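Long-range contacts in alkaline phosphatase (Thermus thermophilus, PDB 7KWD), which probably hydrolyses phosphate monoesters as a homodimeric, zinc- and magnesium-dependent enzyme of the alkaline phosphatase family: residues A[38-44]-A[309-315]; A[134-140]-A[264-270]. All coordinates share one frame; numbering follows the deposited sequence.

Contact 1: A[38-44]-A[309-315]; sequences YRNLIVF and DTLLIVV
The aromatic ring of Y38 lies flat over the base of L311: CB of L311 sits 3.7 Å from the ring centroid and only 8° off its normal, a CH-pi contact. CG of Y38 stands anti to its carbonyl carbon (chi1 -61°), which carries the ring past the 309-310 backbone to that spot. Further along this face, CD1 of L41 completes a triangle of methyls with CD2 of L311 (4.0 Å) and CD1 of I313 (4.1 Å). The reverse face carries I42, whose CD1 rests on CG2 of T310 and whose CG2 meets CD1 of L312 at 3.9 Å; that same leucine methyl also touches CB of F44, whose side chain packs on A293 and L297 of helix 283-306.

Strands 40-44 and 310-315 run parallel, their axes 15° apart, as neighbours in the central sheet of the alkaline phosphatase fold. Their backbone bonds are nearly straight in the middle, as from I42 N to L311 O.

At the N-terminal end the contact turns polar. O of D309 accepts from N of both R39 and N40, while NE and NH2 of R39 form a salt bridge with D309 OD2, each 3.2 Å away and approaching from the same face of the carboxylate. OD1 of D309 takes the hydroxyl of T310.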
loop_
_atom_site.group_PDB
_atom_site.type_symbol
_atom_site.label_atom_id
_atom_site.label_comp_id
_atom_site.label_asym_id
_atom_site.label_seq_id
_atom_site.Cartn_x
_atom_site.Cartn_y
_atom_site.Cartn_z
ATOM N N TYR A 38 -25.258 14.757 -12.284
ATOM C CA TYR A 38 -26.038 13.815 -11.518
ATOM C C TYR A 38 -26.969 14.602 -10.620
ATOM O O TYR A 38 -26.731 15.777 -10.338
ATOM C CB TYR A 38 -25.134 12.893 -10.677
ATOM C CG TYR A 38 -24.194 12.067 -11.506
ATOM C CD1 TYR A 38 -24.569 10.830 -11.995
ATOM C CD2 TYR A 38 -22.920 12.531 -11.788
ATOM C CE1 TYR A 38 -23.677 10.066 -12.751
ATOM C CE2 TYR A 38 -22.038 11.800 -12.548
ATOM C CZ TYR A 38 -22.411 10.572 -13.029
ATOM O OH TYR A 38 -21.522 9.852 -13.779
ATOM N N ARG A 39 -28.041 13.931 -10.184
ATOM C CA ARG A 39 -28.950 14.476 -9.188
ATOM C C ARG A 39 -28.648 13.983 -7.780
ATOM O O ARG A 39 -28.922 14.699 -6.815
ATOM C CB ARG A 39 -30.419 14.132 -9.511
ATOM C CG ARG A 39 -31.416 15.165 -8.891
ATOM C CD ARG A 39 -32.917 14.822 -9.094
ATOM N NE ARG A 39 -33.133 13.414 -8.836
ATOM C CZ ARG A 39 -34.050 12.906 -8.018
ATOM N NH1 ARG A 39 -34.899 13.700 -7.374
ATOM N NH2 ARG A 39 -34.102 11.576 -7.863
ATOM N N ASN A 40 -28.111 12.772 -7.645
ATOM C CA ASN A 40 -27.865 12.159 -6.346
ATOM C C ASN A 40 -26.400 11.743 -6.253
ATOM O O ASN A 40 -25.768 11.403 -7.251
ATOM C CB ASN A 40 -28.752 10.938 -6.110
ATOM C CG ASN A 40 -30.218 11.235 -6.308
ATOM O OD1 ASN A 40 -30.749 12.222 -5.793
ATOM N ND2 ASN A 40 -30.887 10.382 -7.058
ATOM N N LEU A 41 -25.881 11.752 -5.028
ATOM C CA LEU A 41 -24.474 11.469 -4.765
ATOM C C LEU A 41 -24.419 10.589 -3.535
ATOM O O LEU A 41 -24.953 10.958 -2.484
ATOM C CB LEU A 41 -23.691 12.757 -4.515
ATOM C CG LEU A 41 -22.231 12.604 -4.109
ATOM C CD1 LEU A 41 -21.425 12.050 -5.265
ATOM C CD2 LEU A 41 -21.697 13.958 -3.671
ATOM N N ILE A 42 -23.750 9.457 -3.657
ATOM C CA ILE A 42 -23.444 8.588 -2.520
ATOM C C ILE A 42 -21.938 8.564 -2.386
ATOM O O ILE A 42 -21.235 8.332 -3.384
ATOM C CB ILE A 42 -23.994 7.161 -2.714
ATOM C CG1 ILE A 42 -25.488 7.217 -3.035
ATOM C CG2 ILE A 42 -23.735 6.345 -1.472
ATOM C CD1 ILE A 42 -26.104 5.910 -3.428
ATOM N N VAL A 43 -21.439 8.822 -1.181
ATOM C CA VAL A 43 -20.006 8.761 -0.894
ATOM C C VAL A 43 -19.783 7.660 0.143
ATOM O O VAL A 43 -20.270 7.763 1.272
ATOM C CB VAL A 43 -19.459 10.106 -0.386
ATOM C CG1 VAL A 43 -17.938 10.030 -0.209
ATOM C CG2 VAL A 43 -19.835 11.291 -1.322
ATOM N N PHE A 44 -19.031 6.633 -0.229
ATOM C CA PHE A 44 -18.784 5.455 0.606
ATOM C C PHE A 44 -17.317 5.544 1.018
ATOM O O PHE A 44 -16.416 5.305 0.203
ATOM C CB PHE A 44 -19.116 4.175 -0.159
ATOM C CG PHE A 44 -19.112 2.933 0.691
ATOM C CD1 PHE A 44 -18.866 2.955 2.032
ATOM C CD2 PHE A 44 -19.311 1.680 0.068
ATOM C CE1 PHE A 44 -18.812 1.810 2.791
ATOM C CE2 PHE A 44 -19.300 0.506 0.841
ATOM C CZ PHE A 44 -19.050 0.578 2.207
ATOM N N ASP A 309 -29.291 8.599 -12.443
ATOM C CA ASP A 309 -29.023 9.979 -12.032
ATOM C C ASP A 309 -28.136 10.052 -10.774
ATOM O O ASP A 309 -27.934 11.149 -10.239
ATOM C CB ASP A 309 -30.343 10.734 -11.812
ATOM C CG ASP A 309 -31.184 10.146 -10.683
ATOM O OD1 ASP A 309 -30.786 9.106 -10.089
ATOM O OD2 ASP A 309 -32.235 10.735 -10.380
ATOM N N THR A 310 -27.548 8.933 -10.351
ATOM C CA THR A 310 -26.847 8.838 -9.068
ATOM C C THR A 310 -25.397 8.447 -9.286
ATOM O O THR A 310 -25.121 7.451 -9.969
ATOM C CB THR A 310 -27.498 7.789 -8.166
ATOM O OG1 THR A 310 -28.880 8.111 -7.974
ATOM C CG2 THR A 310 -26.764 7.700 -6.826
ATOM N N LEU A 311 -24.487 9.202 -8.671
ATOM C CA LEU A 311 -23.066 8.881 -8.700
ATOM C C LEU A 311 -22.638 8.248 -7.382
ATOM O O LEU A 311 -22.972 8.757 -6.310
ATOM C CB LEU A 311 -22.232 10.130 -8.971
ATOM C CG LEU A 311 -20.726 9.883 -8.810
ATOM C CD1 LEU A 311 -20.237 8.956 -9.918
ATOM C CD2 LEU A 311 -19.955 11.180 -8.854
ATOM N N LEU A 312 -21.873 7.161 -7.462
ATOM C CA LEU A 312 -21.305 6.526 -6.292
ATOM C C LEU A 312 -19.801 6.737 -6.310
ATOM O O LEU A 312 -19.118 6.342 -7.265
ATOM C CB LEU A 312 -21.643 5.032 -6.227
ATOM C CG LEU A 312 -20.810 4.249 -5.228
ATOM C CD1 LEU A 312 -21.052 4.743 -3.801
ATOM C CD2 LEU A 312 -21.091 2.788 -5.386
ATOM N N ILE A 313 -19.290 7.375 -5.260
ATOM C CA ILE A 313 -17.856 7.524 -5.031
ATOM C C ILE A 313 -17.474 6.594 -3.892
ATOM O O ILE A 313 -18.049 6.697 -2.806
ATOM C CB ILE A 313 -17.479 8.979 -4.680
ATOM C CG1 ILE A 313 -17.841 9.919 -5.819
ATOM C CG2 ILE A 313 -15.980 9.051 -4.313
ATOM C CD1 ILE A 313 -17.405 11.374 -5.593
ATOM N N VAL A 314 -16.489 5.725 -4.122
ATOM C CA VAL A 314 -15.940 4.841 -3.092
ATOM C C VAL A 314 -14.487 5.243 -2.873
ATOM O O VAL A 314 -13.683 5.241 -3.814
ATOM C CB VAL A 314 -16.058 3.363 -3.483
ATOM C CG1 VAL A 314 -15.647 2.461 -2.335
ATOM C CG2 VAL A 314 -17.474 3.068 -3.884
ATOM N N VAL A 315 -14.146 5.591 -1.637
ATOM C CA VAL A 315 -12.853 6.197 -1.369
ATOM C C VAL A 315 -12.382 5.796 0.018
ATOM O O VAL A 315 -13.176 5.706 0.968
ATOM C CB VAL A 315 -12.929 7.732 -1.489
ATOM C CG1 VAL A 315 -13.785 8.301 -0.380
ATOM C CG2 VAL A 315 -11.521 8.351 -1.508
#

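Contact 2: A[134-140]-A[264-270]; sequences KAVGLVT and GFVLQVE. With MG (magnesium ion), chain D.
T140 and E270 lie side by side at the C-terminal end of this strand pair, where the hydroxyl OG1 of T140 donates to OE1 of E270 over 2.7 Å. It comes in on the anti side of the carboxylate, 31° out of its plane. The other oxygen, OE2 of E270, binds the magnesium ion at 2.0 Å, and water 2, itself a magnesium ligand, donates to OE1. T140 thus acts as a second-shell residue that probably helps fix the rotation of the metal-binding carboxylate; waters 2, 3 and 4, with D47 and T148, complete the six ligands. Water 1 lies 2.8 Å from OE1 of Q268, probably donating to it, and NE2 of Q268 is held by the carbonyl of T148.

Backbone hydrogen bonds join the parallel strands from A135 N to G264 O through to E270 N to V139 O, the latter 2.8 Å long.

Apolar contacts are made on both faces. CG2 of V136 meets CG2 of V266 at 3.7 Å, and CD2 of L138 crosses over CB of Q268. On the reverse face CG of L267 is anti to the backbone N (chi1 164°), which brings CD1 against the G137 backbone, 3.6 Å from O of G137; it also reaches CG2 of V139.

Helices 125-131 and 147-153 cover the face of V136, V266 and Q268, helix 247-259 packs on V139, F265 and V269, and strands 176-178 and 40-46 flank the pair.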
loop_
_atom_site.group_PDB
_atom_site.type_symbol
_atom_site.label_atom_id
_atom_site.label_comp_id
_atom_site.label_asym_id
_atom_site.label_seq_id
_atom_site.Cartn_x
_atom_site.Cartn_y
_atom_site.Cartn_z
ATOM N N LYS A 134 -31.076 19.256 -1.401
ATOM C CA LYS A 134 -30.885 17.815 -1.303
ATOM C C LYS A 134 -31.150 17.364 0.130
ATOM O O LYS A 134 -30.754 18.034 1.079
ATOM C CB LYS A 134 -29.457 17.418 -1.713
ATOM C CG LYS A 134 -28.926 18.015 -3.073
ATOM C CD LYS A 134 -29.503 17.319 -4.269
ATOM C CE LYS A 134 -29.135 18.064 -5.592
ATOM N NZ LYS A 134 -29.660 17.350 -6.750
ATOM N N ALA A 135 -31.819 16.219 0.282
ATOM C CA ALA A 135 -31.810 15.487 1.536
ATOM C C ALA A 135 -30.404 14.963 1.826
ATOM O O ALA A 135 -29.614 14.693 0.915
ATOM C CB ALA A 135 -32.802 14.326 1.476
ATOM N N VAL A 136 -30.084 14.844 3.114
ATOM C CA VAL A 136 -28.760 14.441 3.568
ATOM C C VAL A 136 -28.906 13.249 4.502
ATOM O O VAL A 136 -29.772 13.253 5.392
ATOM C CB VAL A 136 -28.034 15.597 4.290
ATOM C CG1 VAL A 136 -26.679 15.148 4.851
ATOM C CG2 VAL A 136 -27.859 16.768 3.375
ATOM N N GLY A 137 -28.048 12.251 4.306
ATOM C CA GLY A 137 -27.967 11.112 5.213
ATOM C C GLY A 137 -26.529 10.846 5.608
ATOM O O GLY A 137 -25.621 10.974 4.799
ATOM N N LEU A 138 -26.329 10.498 6.883
ATOM C CA LEU A 138 -25.041 10.052 7.404
ATOM C C LEU A 138 -25.219 8.679 8.056
ATOM O O LEU A 138 -26.012 8.516 8.989
ATOM C CB LEU A 138 -24.479 11.058 8.412
ATOM C CG LEU A 138 -24.283 12.495 7.905
ATOM C CD1 LEU A 138 -23.942 13.471 9.029
ATOM C CD2 LEU A 138 -23.183 12.517 6.855
ATOM N N VAL A 139 -24.482 7.697 7.576
ATOM C CA VAL A 139 -24.603 6.333 8.068
ATOM C C VAL A 139 -23.214 5.828 8.357
ATOM O O VAL A 139 -22.349 5.846 7.463
ATOM C CB VAL A 139 -25.304 5.414 7.044
ATOM C CG1 VAL A 139 -25.385 3.991 7.614
ATOM C CG2 VAL A 139 -26.691 5.924 6.742
ATOM N N THR A 140 -22.987 5.354 9.582
ATOM C CA THR A 140 -21.635 4.907 9.897
ATOM C C THR A 140 -21.620 3.866 10.999
ATOM O O THR A 140 -22.582 3.722 11.741
ATOM C CB THR A 140 -20.766 6.094 10.325
ATOM O OG1 THR A 140 -19.480 5.639 10.741
ATOM C CG2 THR A 140 -21.429 6.832 11.482
ATOM N N GLY A 264 -33.786 15.235 -4.613
ATOM C CA GLY A 264 -32.570 14.451 -4.684
ATOM C C GLY A 264 -31.879 14.413 -3.335
ATOM O O GLY A 264 -32.333 15.014 -2.348
ATOM N N PHE A 265 -30.757 13.690 -3.285
ATOM C CA PHE A 265 -30.122 13.458 -1.993
ATOM C C PHE A 265 -28.625 13.239 -2.093
ATOM O O PHE A 265 -28.086 12.916 -3.155
ATOM C CB PHE A 265 -30.756 12.232 -1.306
ATOM C CG PHE A 265 -30.333 10.908 -1.914
ATOM C CD1 PHE A 265 -31.121 10.309 -2.891
ATOM C CD2 PHE A 265 -29.168 10.252 -1.474
ATOM C CE1 PHE A 265 -30.740 9.089 -3.458
ATOM C CE2 PHE A 265 -28.788 9.038 -2.022
ATOM C CZ PHE A 265 -29.595 8.446 -3.016
ATOM N N VAL A 266 -27.970 13.406 -0.947
ATOM C CA VAL A 266 -26.572 13.041 -0.742
ATOM C C VAL A 266 -26.499 12.138 0.488
ATOM O O VAL A 266 -27.227 12.341 1.464
ATOM C CB VAL A 266 -25.667 14.280 -0.577
ATOM C CG1 VAL A 266 -25.730 15.142 -1.848
ATOM C CG2 VAL A 266 -26.048 15.097 0.657
ATOM N N LEU A 267 -25.632 11.144 0.427
ATOM C CA LEU A 267 -25.484 10.157 1.475
ATOM C C LEU A 267 -24.005 9.900 1.658
ATOM O O LEU A 267 -23.278 9.709 0.680
ATOM C CB LEU A 267 -26.210 8.864 1.103
ATOM C CG LEU A 267 -25.900 7.579 1.850
ATOM C CD1 LEU A 267 -26.290 7.812 3.313
ATOM C CD2 LEU A 267 -26.671 6.386 1.245
ATOM N N GLN A 268 -23.550 9.916 2.900
ATOM C CA GLN A 268 -22.257 9.360 3.246
ATOM C C GLN A 268 -22.501 8.040 3.971
ATOM O O GLN A 268 -23.297 7.978 4.918
ATOM C CB GLN A 268 -21.439 10.299 4.129
ATOM C CG GLN A 268 -20.006 9.770 4.357
ATOM C CD GLN A 268 -19.252 10.444 5.496
ATOM O OE1 GLN A 268 -19.185 9.924 6.604
ATOM N NE2 GLN A 268 -18.630 11.584 5.206
ATOM N N VAL A 269 -21.881 6.980 3.486
ATOM C CA VAL A 269 -21.807 5.708 4.193
ATOM C C VAL A 269 -20.370 5.544 4.616
ATOM O O VAL A 269 -19.474 5.673 3.778
ATOM C CB VAL A 269 -22.237 4.531 3.302
ATOM C CG1 VAL A 269 -22.182 3.210 4.089
ATOM C CG2 VAL A 269 -23.618 4.800 2.723
ATOM N N GLU A 270 -20.143 5.239 5.895
ATOM C CA GLU A 270 -18.793 5.071 6.402
ATOM C C GLU A 270 -18.596 3.685 6.989
ATOM O O GLU A 270 -19.311 3.286 7.922
ATOM C CB GLU A 270 -18.419 6.101 7.471
ATOM C CG GLU A 270 -16.867 6.152 7.593
ATOM C CD GLU A 270 -16.422 6.698 8.908
ATOM O OE1 GLU A 270 -17.307 6.956 9.759
ATOM O OE2 GLU A 270 -15.215 6.869 9.066
HETATM MG MG MG D . -13.980 7.876 10.329
HETATM O O HOH W 1 -21.443 8.728 7.648
HETATM O O HOH W 2 -15.624 8.674 11.409
HETATM O O HOH W 3 -12.878 8.936 11.546
HETATM O O HOH W 4 -13.328 6.014 11.562
#

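How the contacts relate
Both contacts are buried parallel strand pairs of the same central sheet, their centres 10 Å apart, and strands 40-46 and 265-271 join them edge to edge through a probable hydrogen bond, V43 N to L267 O, 2.8 Å. At the N-terminal ends a second hydrogen bond links them, from K134 NZ to R39 O. Their chemistry diverges along the strands: contact 1 places its charged pair at the partly exposed N-terminal end and stays apolar toward its C-terminal end, whereas contact 2 carries its carboxylate at the C-terminal end, bound to magnesium. Contact 1 only approaches the metals, the V315 side chain being about 10 Å from a zinc ion, whereas contact 2 supplies a ligand.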